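Hypothetical 11.0 kDa protein (Sulfolobus virus 1, PDB 1TBX) probably acts as a homodimeric winged-helix transcription factor that recognises a palindromic or pseudo-palindromic DNA target. Local coordinates at residues L14-D19 / T86-K91; Y26-K31 / A41-A46. One frame throughout, in Å; residues are numbered along the deposited sequence.

From the N terminus, helix 9-17 supplies the first half of interaction 1. Helices 25-33 and 40-52 then pair in interaction 2, closing a short loop with only nine residues between its segments, 32-40. After the two-stranded hairpin 56-69, helix 71-94 returns to helix 9-17 and completes interaction 1, so the small loop lies wholly within the large one. The centres of the contacts are about 15 Å apart, on opposite sides of the chain's centre, yet Tyr16 CB and Leu28 CD1 meet at 3.9 Å. Interaction 2 thus packs helix 25-33 against helix 40-52, while interaction 1 joins the first helix of the winged-helix domain to the long C-terminal helix.

Interaction 1: residues L14-D19 / T86-K91; sequences LAYLYD and TYKQIK
Tyr16, near the end of helix 9-17, and Lys88, on helix 71-94, make the whole contact between 14-19 and 86-91. Only 70 Å² is buried in total, about half from each residue, which marks a meeting of two side-chain ends between these segments. They approach from opposite directions. The phenol oxygen does the touching: Tyr16 OH lies 3.1 Å from Lys88 CE and 3.3 Å from Lys88 NZ. The ammonium stands obliquely to the ring, with Lys88 NZ 4.0 Å from Tyr16 CZ.

The torsions show how the lysine reaches this place. Its CG sits anti to the carbonyl carbon (chi1 -84°), the chain runs on extended at chi2, and bends at chi3 and chi4 bring CE and NZ to the tyrosine's hydroxyl. The strongest polar partner of Lys88 NZ is Glu85, with which it forms a salt bridge within the same helix. Tyr16 in turn packs on Leu28 and Val32 of helix 25-33 and accepts a cation-pi contact from Lys81, while Glu35 touches both Tyr16 and Lys88.

Beyond this contact, helix 71-94 also faces the second subunit, where Thr86 packs on Ser79 of that subunit and Tyr87 meets its Phe76.

Chemically, the contact sets a cationic chain end beside a phenol oxygen, an arrangement that would probably be favoured electrostatically, while Glu85 probably offsets much of the lysine's charge. This single partly buried tyrosine-lysine contact adds one side-chain link between helix 9-17 and helix 71-94, beside the packing of Leu14 on Leu80 and Ala15 on Ile84.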
ATOM      1  N   LEU A  14      -3.071  -8.537   5.242  1.00 23.68           N
ATOM      2  CA  LEU A  14      -1.754  -9.019   5.626  1.00 24.74           C
ATOM      3  C   LEU A  14      -1.158  -8.306   6.869  1.00 27.91           C
ATOM      4  O   LEU A  14      -0.679  -8.950   7.814  1.00 26.44           O
ATOM      5  CB  LEU A  14      -0.806  -8.918   4.416  1.00 27.60           C
ATOM      6  CG  LEU A  14       0.432  -9.809   4.527  1.00 29.11           C
ATOM      7  CD1 LEU A  14      -0.023 -11.217   4.852  1.00 23.89           C
ATOM      8  CD2 LEU A  14       1.311  -9.749   3.257  1.00 23.90           C
ATOM      9  N   ALA A  15      -1.183  -6.976   6.855  1.00 26.89           N
ATOM     10  CA  ALA A  15      -0.655  -6.163   7.943  1.00 25.17           C
ATOM     11  C   ALA A  15      -1.346  -6.523   9.237  1.00 27.88           C
ATOM     12  O   ALA A  15      -0.705  -6.700  10.259  1.00 34.09           O
ATOM     13  CB  ALA A  15      -0.883  -4.708   7.650  1.00 22.52           C
ATOM     14  N   TYR A  16      -2.665  -6.657   9.190  1.00 27.22           N
ATOM     15  CA  TYR A  16      -3.431  -6.910  10.400  1.00 25.41           C
ATOM     16  C   TYR A  16      -3.182  -8.281  11.009  1.00 26.16           C
ATOM     17  O   TYR A  16      -3.327  -8.479  12.230  1.00 27.09           O
ATOM     18  CB  TYR A  16      -4.903  -6.670  10.134  1.00 26.40           C
ATOM     19  CG  TYR A  16      -5.189  -5.215  10.310  1.00 33.71           C
ATOM     20  CD1 TYR A  16      -4.758  -4.257   9.361  1.00 33.18           C
ATOM     21  CD2 TYR A  16      -5.822  -4.760  11.478  1.00 36.01           C
ATOM     22  CE1 TYR A  16      -5.004  -2.878   9.579  1.00 36.54           C
ATOM     23  CE2 TYR A  16      -6.079  -3.398  11.701  1.00 31.09           C
ATOM     24  CZ  TYR A  16      -5.678  -2.469  10.766  1.00 37.76           C
ATOM     25  OH  TYR A  16      -5.950  -1.151  11.053  1.00 36.73           O
ATOM     26  N   LEU A  17      -2.791  -9.228  10.168  1.00 24.41           N
ATOM     27  CA  LEU A  17      -2.541 -10.575  10.644  1.00 24.43           C
ATOM     28  C   LEU A  17      -1.267 -10.606  11.511  1.00 29.61           C
ATOM     29  O   LEU A  17      -1.154 -11.395  12.469  1.00 28.32           O
ATOM     30  CB  LEU A  17      -2.414 -11.529   9.464  1.00 23.46           C
ATOM     31  CG  LEU A  17      -2.238 -13.001   9.774  1.00 21.21           C
ATOM     32  CD1 LEU A  17      -3.217 -13.390  10.857  1.00 20.38           C
ATOM     33  CD2 LEU A  17      -2.466 -13.797   8.521  1.00 22.25           C
ATOM     34  N   TYR A  18      -0.317  -9.740  11.165  1.00 25.79           N
ATOM     35  CA  TYR A  18       0.891  -9.717  11.895  1.00 27.15           C
ATOM     36  C   TYR A  18       0.547  -9.497  13.350  1.00 29.98           C
ATOM     37  O   TYR A  18      -0.261  -8.638  13.693  1.00 37.33           O
ATOM     38  CB  TYR A  18       1.873  -8.670  11.378  1.00 25.28           C
ATOM     39  CG  TYR A  18       3.206  -8.800  12.104  1.00 24.98           C
ATOM     40  CD1 TYR A  18       4.173  -9.717  11.670  1.00 21.10           C
ATOM     41  CD2 TYR A  18       3.487  -8.037  13.260  1.00 21.87           C
ATOM     42  CE1 TYR A  18       5.403  -9.861  12.346  1.00 25.34           C
ATOM     43  CE2 TYR A  18       4.730  -8.150  13.927  1.00 23.01           C
ATOM     44  CZ  TYR A  18       5.684  -9.079  13.478  1.00 25.74           C
ATOM     45  OH  TYR A  18       6.912  -9.239  14.150  1.00 28.87           O
ATOM     46  N   ASP A  19       1.163 -10.315  14.193  1.00 31.51           N
ATOM     47  CA  ASP A  19       0.868 -10.316  15.597  1.00 40.95           C
ATOM     48  C   ASP A  19      -0.520 -10.837  15.997  1.00 39.22           C
ATOM     49  O   ASP A  19      -0.853 -10.816  17.204  1.00 38.27           O
ATOM     50  CB  ASP A  19       1.010  -8.873  16.152  1.00 47.12           C
ATOM     51  CG  ASP A  19       2.251  -8.690  17.022  1.00 52.30           C
ATOM     52  OD1 ASP A  19       2.767  -9.705  17.553  1.00 49.70           O
ATOM     53  OD2 ASP A  19       2.788  -7.564  17.206  1.00 59.69           O
ATOM     54  N   THR A  86       1.638   4.403   9.541  1.00 21.45           N
ATOM     55  CA  THR A  86       2.122   5.738   9.327  1.00 20.36           C
ATOM     56  C   THR A  86       0.992   6.468   8.638  1.00 20.56           C
ATOM     57  O   THR A  86       0.690   7.604   8.969  1.00 20.72           O
ATOM     58  CB  THR A  86       3.386   5.701   8.425  1.00 25.13           C
ATOM     59  OG1 THR A  86       4.429   4.980   9.092  1.00 24.61           O
ATOM     60  CG2 THR A  86       3.973   7.128   8.192  1.00 15.05           C
ATOM     61  N   TYR A  87       0.366   5.789   7.680  1.00 19.57           N
ATOM     62  CA  TYR A  87      -0.835   6.318   7.031  1.00 23.58           C
ATOM     63  C   TYR A  87      -1.910   6.759   8.021  1.00 25.58           C
ATOM     64  O   TYR A  87      -2.321   7.928   7.974  1.00 21.65           O
ATOM     65  CB  TYR A  87      -1.483   5.304   6.108  1.00 25.03           C
ATOM     66  CG  TYR A  87      -2.615   5.897   5.297  1.00 28.57           C
ATOM     67  CD1 TYR A  87      -2.482   7.159   4.718  1.00 30.69           C
ATOM     68  CD2 TYR A  87      -3.819   5.207   5.112  1.00 25.78           C
ATOM     69  CE1 TYR A  87      -3.496   7.724   3.980  1.00 30.12           C
ATOM     70  CE2 TYR A  87      -4.845   5.772   4.370  1.00 28.33           C
ATOM     71  CZ  TYR A  87      -4.678   7.029   3.807  1.00 30.31           C
ATOM     72  OH  TYR A  87      -5.664   7.601   3.034  1.00 31.18           O
ATOM     73  N   LYS A  88      -2.364   5.823   8.880  1.00 20.06           N
ATOM     74  CA  LYS A  88      -3.282   6.131   9.960  1.00 21.18           C
ATOM     75  C   LYS A  88      -2.876   7.366  10.737  1.00 22.05           C
ATOM     76  O   LYS A  88      -3.691   8.252  10.932  1.00 24.42           O
ATOM     77  CB  LYS A  88      -3.322   4.996  10.924  1.00 26.86           C
ATOM     78  CG  LYS A  88      -4.237   3.855  10.603  1.00 29.23           C
ATOM     79  CD  LYS A  88      -4.340   2.947  11.862  1.00 36.27           C
ATOM     80  CE  LYS A  88      -4.333   1.441  11.444  1.00 50.39           C
ATOM     81  NZ  LYS A  88      -3.305   0.469  12.037  1.00 50.52           N
ATOM     82  N   GLN A  89      -1.610   7.474  11.148  1.00 25.42           N
ATOM     83  CA  GLN A  89      -1.159   8.653  11.914  1.00 23.50           C
ATOM     84  C   GLN A  89      -1.123   9.908  11.111  1.00 23.73           C
ATOM     85  O   GLN A  89      -1.161  10.995  11.670  1.00 27.21           O
ATOM     86  CB  GLN A  89       0.214   8.436  12.557  1.00 23.15           C
ATOM     87  CG  GLN A  89       0.184   7.455  13.688  1.00 32.74           C
ATOM     88  CD  GLN A  89      -0.870   7.821  14.769  1.00 36.51           C
ATOM     89  OE1 GLN A  89      -0.836   8.939  15.328  1.00 38.99           O
ATOM     90  NE2 GLN A  89      -1.797   6.903  15.037  1.00 23.93           N
ATOM     91  N   ILE A  90      -0.986   9.776   9.796  1.00 27.68           N
ATOM     92  CA  ILE A  90      -0.950  10.943   8.919  1.00 30.14           C
ATOM     93  C   ILE A  90      -2.394  11.478   8.787  1.00 29.72           C
ATOM     94  O   ILE A  90      -2.647  12.659   9.023  1.00 26.19           O
ATOM     95  CB  ILE A  90      -0.266  10.564   7.573  1.00 30.50           C
ATOM     96  CG1 ILE A  90       1.222  10.899   7.627  1.00 27.89           C
ATOM     97  CG2 ILE A  90      -0.925  11.249   6.400  1.00 33.53           C
ATOM     98  CD1 ILE A  90       2.000  10.307   6.481  1.00 33.10           C
ATOM     99  N   LYS A  91      -3.328  10.577   8.472  1.00 29.14           N
ATOM    100  CA  LYS A  91      -4.751  10.872   8.543  1.00 27.71           C
ATOM    101  C   LYS A  91      -5.074  11.547   9.902  1.00 28.68           C
ATOM    102  O   LYS A  91      -5.351  12.751   9.908  1.00 32.47           O
ATOM    103  CB  LYS A  91      -5.625   9.649   8.169  1.00 23.06           C
ATOM    104  CG  LYS A  91      -5.342   9.103   6.762  1.00 27.93           C
ATOM    105  CD  LYS A  91      -6.194   9.757   5.631  1.00 35.79           C
ATOM    106  CE  LYS A  91      -5.434  10.755   4.626  1.00 43.07           C
ATOM    107  NZ  LYS A  91      -5.746  10.700   3.102  1.00 34.69           N
TER

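Interaction 2: residues Y26-K31 / A41-A46; sequences YDLYKK and ATFYDA
Phe43 points from helix 40-52 toward helix 25-33 and lies against Tyr29. The pair also marks the closest backbone approach, with Tyr29 CA and Phe43 CA 6.7 Å apart. Tyr29 CB rests over the centre of the Phe43 ring in a CH-pi contact, 3.7 Å from CB to the centroid and almost on the ring normal. The Tyr29 ring then turns its edge to that same face: centroids are 5.2 Å apart, planes are at 69°, and the stack is offset edge-to-face. With Tyr29 CG anti to the backbone N (chi1 172°), Tyr29 CD1 is brought to 3.5 Å from Phe43 CB.

Leu28 meets the edge of the phenylalanine ring, its CD2 3.9 Å from Phe43 CZ near the ring plane. At the periphery, Tyr44 brings its OH to 4.0 Å from Tyr26 CB, a looser touch.

Further out, Tyr29 OH is anchored by a hydrogen bond to Met38 O in the connecting loop, while Val13 of helix 9-17 packs on both Leu28 and Phe43. The helix segments cross at 123°, as in a helix-turn-helix, where helix 40-52 would be the probable recognition helix. The direct contact between the segments is aromatic and apolar, with the Tyr29-Met38 bond beside it.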
ATOM      1  N   TYR A  26     -12.759 -15.071  10.443  1.00 24.61           N
ATOM      2  CA  TYR A  26     -13.813 -14.067  10.530  1.00 25.77           C
ATOM      3  C   TYR A  26     -13.545 -12.985  11.582  1.00 26.16           C
ATOM      4  O   TYR A  26     -13.928 -11.819  11.393  1.00 23.38           O
ATOM      5  CB  TYR A  26     -15.218 -14.675  10.700  1.00 26.58           C
ATOM      6  CG  TYR A  26     -16.286 -13.628  10.608  1.00 28.79           C
ATOM      7  CD1 TYR A  26     -16.669 -13.094   9.366  1.00 29.48           C
ATOM      8  CD2 TYR A  26     -16.894 -13.135  11.761  1.00 29.66           C
ATOM      9  CE1 TYR A  26     -17.657 -12.109   9.275  1.00 29.33           C
ATOM     10  CE2 TYR A  26     -17.874 -12.151  11.689  1.00 32.26           C
ATOM     11  CZ  TYR A  26     -18.249 -11.636  10.445  1.00 34.94           C
ATOM     12  OH  TYR A  26     -19.239 -10.672  10.389  1.00 38.53           O
ATOM     13  N   ASP A  27     -12.893 -13.351  12.678  1.00 24.66           N
ATOM     14  CA  ASP A  27     -12.493 -12.301  13.612  1.00 27.73           C
ATOM     15  C   ASP A  27     -11.479 -11.369  13.006  1.00 27.91           C
ATOM     16  O   ASP A  27     -11.493 -10.178  13.323  1.00 31.49           O
ATOM     17  CB  ASP A  27     -11.976 -12.832  14.941  1.00 23.74           C
ATOM     18  CG  ASP A  27     -13.074 -13.437  15.748  1.00 31.69           C
ATOM     19  OD1 ASP A  27     -14.236 -13.022  15.488  1.00 30.83           O
ATOM     20  OD2 ASP A  27     -12.892 -14.350  16.599  1.00 30.57           O
ATOM     21  N   LEU A  28     -10.592 -11.897  12.153  1.00 26.93           N
ATOM     22  CA  LEU A  28      -9.640 -11.024  11.479  1.00 25.25           C
ATOM     23  C   LEU A  28     -10.428 -10.082  10.595  1.00 26.59           C
ATOM     24  O   LEU A  28     -10.147  -8.902  10.558  1.00 24.98           O
ATOM     25  CB  LEU A  28      -8.593 -11.780  10.665  1.00 26.75           C
ATOM     26  CG  LEU A  28      -7.625 -10.840   9.904  1.00 27.71           C
ATOM     27  CD1 LEU A  28      -6.653 -10.092  10.863  1.00 22.59           C
ATOM     28  CD2 LEU A  28      -6.837 -11.491   8.742  1.00 19.34           C
ATOM     29  N   TYR A  29     -11.446 -10.596   9.925  1.00 26.22           N
ATOM     30  CA  TYR A  29     -12.306  -9.728   9.200  1.00 23.82           C
ATOM     31  C   TYR A  29     -12.918  -8.607  10.053  1.00 28.48           C
ATOM     32  O   TYR A  29     -12.902  -7.451   9.624  1.00 30.90           O
ATOM     33  CB  TYR A  29     -13.429 -10.495   8.557  1.00 23.06           C
ATOM     34  CG  TYR A  29     -14.419  -9.523   7.978  1.00 21.55           C
ATOM     35  CD1 TYR A  29     -14.046  -8.653   6.955  1.00 21.83           C
ATOM     36  CD2 TYR A  29     -15.678  -9.406   8.495  1.00 18.59           C
ATOM     37  CE1 TYR A  29     -14.932  -7.765   6.430  1.00 19.43           C
ATOM     38  CE2 TYR A  29     -16.596  -8.522   7.953  1.00 16.83           C
ATOM     39  CZ  TYR A  29     -16.205  -7.709   6.933  1.00 16.80           C
ATOM     40  OH  TYR A  29     -17.064  -6.802   6.427  1.00 12.24           O
ATOM     41  N   LYS A  30     -13.487  -8.932  11.219  1.00 26.13           N
ATOM     42  CA  LYS A  30     -14.086  -7.902  12.064  1.00 24.34           C
ATOM     43  C   LYS A  30     -13.108  -6.783  12.395  1.00 26.41           C
ATOM     44  O   LYS A  30     -13.439  -5.602  12.341  1.00 33.34           O
ATOM     45  CB  LYS A  30     -14.606  -8.486  13.339  1.00 18.12           C
ATOM     46  CG  LYS A  30     -15.905  -9.170  13.152  1.00 17.78           C
ATOM     47  CD  LYS A  30     -16.108 -10.117  14.280  1.00 23.18           C
ATOM     48  CE  LYS A  30     -17.221  -9.558  15.162  1.00 35.70           C
ATOM     49  NZ  LYS A  30     -17.061  -9.904  16.608  1.00 39.65           N
ATOM     50  N   LYS A  31     -11.894  -7.165  12.698  1.00 22.98           N
ATOM     51  CA  LYS A  31     -10.858  -6.254  13.122  1.00 25.97           C
ATOM     52  C   LYS A  31     -10.445  -5.292  11.991  1.00 29.06           C
ATOM     53  O   LYS A  31     -10.370  -4.077  12.190  1.00 28.58           O
ATOM     54  CB  LYS A  31      -9.659  -7.105  13.495  1.00 27.44           C
ATOM     55  CG  LYS A  31      -8.653  -6.443  14.331  1.00 36.29           C
ATOM     56  CD  LYS A  31      -7.732  -7.498  14.934  1.00 40.66           C
ATOM     57  CE  LYS A  31      -8.374  -8.180  16.127  1.00 42.30           C
ATOM     58  NZ  LYS A  31      -8.176  -7.380  17.360  1.00 42.30           N
ATOM     59  N   ALA A  41     -17.061 -10.133   0.786  1.00 23.04           N
ATOM     60  CA  ALA A  41     -16.583 -10.473  -0.552  1.00 22.22           C
ATOM     61  C   ALA A  41     -15.137  -9.943  -0.707  1.00 23.59           C
ATOM     62  O   ALA A  41     -14.190 -10.733  -0.890  1.00 26.47           O
ATOM     63  CB  ALA A  41     -17.508  -9.927  -1.664  1.00 10.62           C
ATOM     64  N   THR A  42     -14.931  -8.622  -0.617  1.00 25.22           N
ATOM     65  CA  THR A  42     -13.581  -8.157  -0.800  1.00 19.29           C
ATOM     66  C   THR A  42     -12.590  -8.800   0.213  1.00 24.02           C
ATOM     67  O   THR A  42     -11.512  -9.218  -0.202  1.00 26.98           O
ATOM     68  CB  THR A  42     -13.396  -6.584  -1.140  1.00 20.27           C
ATOM     69  OG1 THR A  42     -12.318  -6.003  -0.353  1.00 21.62           O
ATOM     70  CG2 THR A  42     -14.642  -5.655  -0.972  1.00  4.89           C
ATOM     71  N   PHE A  43     -12.971  -8.963   1.493  1.00 24.91           N
ATOM     72  CA  PHE A  43     -12.037  -9.570   2.484  1.00 25.19           C
ATOM     73  C   PHE A  43     -11.613 -10.980   2.132  1.00 26.65           C
ATOM     74  O   PHE A  43     -10.422 -11.283   2.191  1.00 23.28           O
ATOM     75  CB  PHE A  43     -12.575  -9.539   3.926  1.00 25.88           C
ATOM     76  CG  PHE A  43     -11.746 -10.332   4.921  1.00 21.94           C
ATOM     77  CD1 PHE A  43     -10.812  -9.702   5.726  1.00 20.25           C
ATOM     78  CD2 PHE A  43     -11.935 -11.734   5.079  1.00 23.58           C
ATOM     79  CE1 PHE A  43     -10.018 -10.436   6.675  1.00 20.29           C
ATOM     80  CE2 PHE A  43     -11.136 -12.494   6.011  1.00 17.81           C
ATOM     81  CZ  PHE A  43     -10.192 -11.846   6.810  1.00 16.85           C
ATOM     82  N   TYR A  44     -12.590 -11.829   1.783  1.00 24.99           N
ATOM     83  CA  TYR A  44     -12.322 -13.232   1.433  1.00 26.18           C
ATOM     84  C   TYR A  44     -11.531 -13.334   0.140  1.00 24.28           C
ATOM     85  O   TYR A  44     -10.649 -14.177   0.018  1.00 26.59           O
ATOM     86  CB  TYR A  44     -13.587 -14.139   1.490  1.00 23.99           C
ATOM     87  CG  TYR A  44     -13.852 -14.570   2.937  1.00 28.80           C
ATOM     88  CD1 TYR A  44     -14.717 -13.859   3.757  1.00 31.82           C
ATOM     89  CD2 TYR A  44     -13.175 -15.634   3.503  1.00 30.92           C
ATOM     90  CE1 TYR A  44     -14.907 -14.220   5.118  1.00 31.29           C
ATOM     91  CE2 TYR A  44     -13.377 -16.009   4.833  1.00 33.80           C
ATOM     92  CZ  TYR A  44     -14.236 -15.289   5.638  1.00 31.72           C
ATOM     93  OH  TYR A  44     -14.437 -15.663   6.947  1.00 36.10           O
ATOM     94  N   ASP A  45     -11.769 -12.422  -0.788  1.00 23.19           N
ATOM     95  CA  ASP A  45     -10.960 -12.411  -1.989  1.00 25.98           C
ATOM     96  C   ASP A  45      -9.493 -12.240  -1.611  1.00 26.97           C
ATOM     97  O   ASP A  45      -8.617 -12.946  -2.128  1.00 26.95           O
ATOM     98  CB  ASP A  45     -11.410 -11.303  -2.901  1.00 28.51           C
ATOM     99  CG  ASP A  45     -12.275 -11.801  -4.000  1.00 35.92           C
ATOM    100  OD1 ASP A  45     -12.690 -13.003  -3.986  1.00 35.68           O
ATOM    101  OD2 ASP A  45     -12.592 -11.044  -4.943  1.00 43.66           O
ATOM    102  N   ALA A  46      -9.244 -11.334  -0.671  1.00 19.75           N
ATOM    103  CA  ALA A  46      -7.915 -11.113  -0.184  1.00 21.35           C
ATOM    104  C   ALA A  46      -7.349 -12.339   0.570  1.00 26.62           C
ATOM    105  O   ALA A  46      -6.161 -12.684   0.404  1.00 30.64           O
ATOM    106  CB  ALA A  46      -7.870  -9.834   0.683  1.00 18.14           C
TER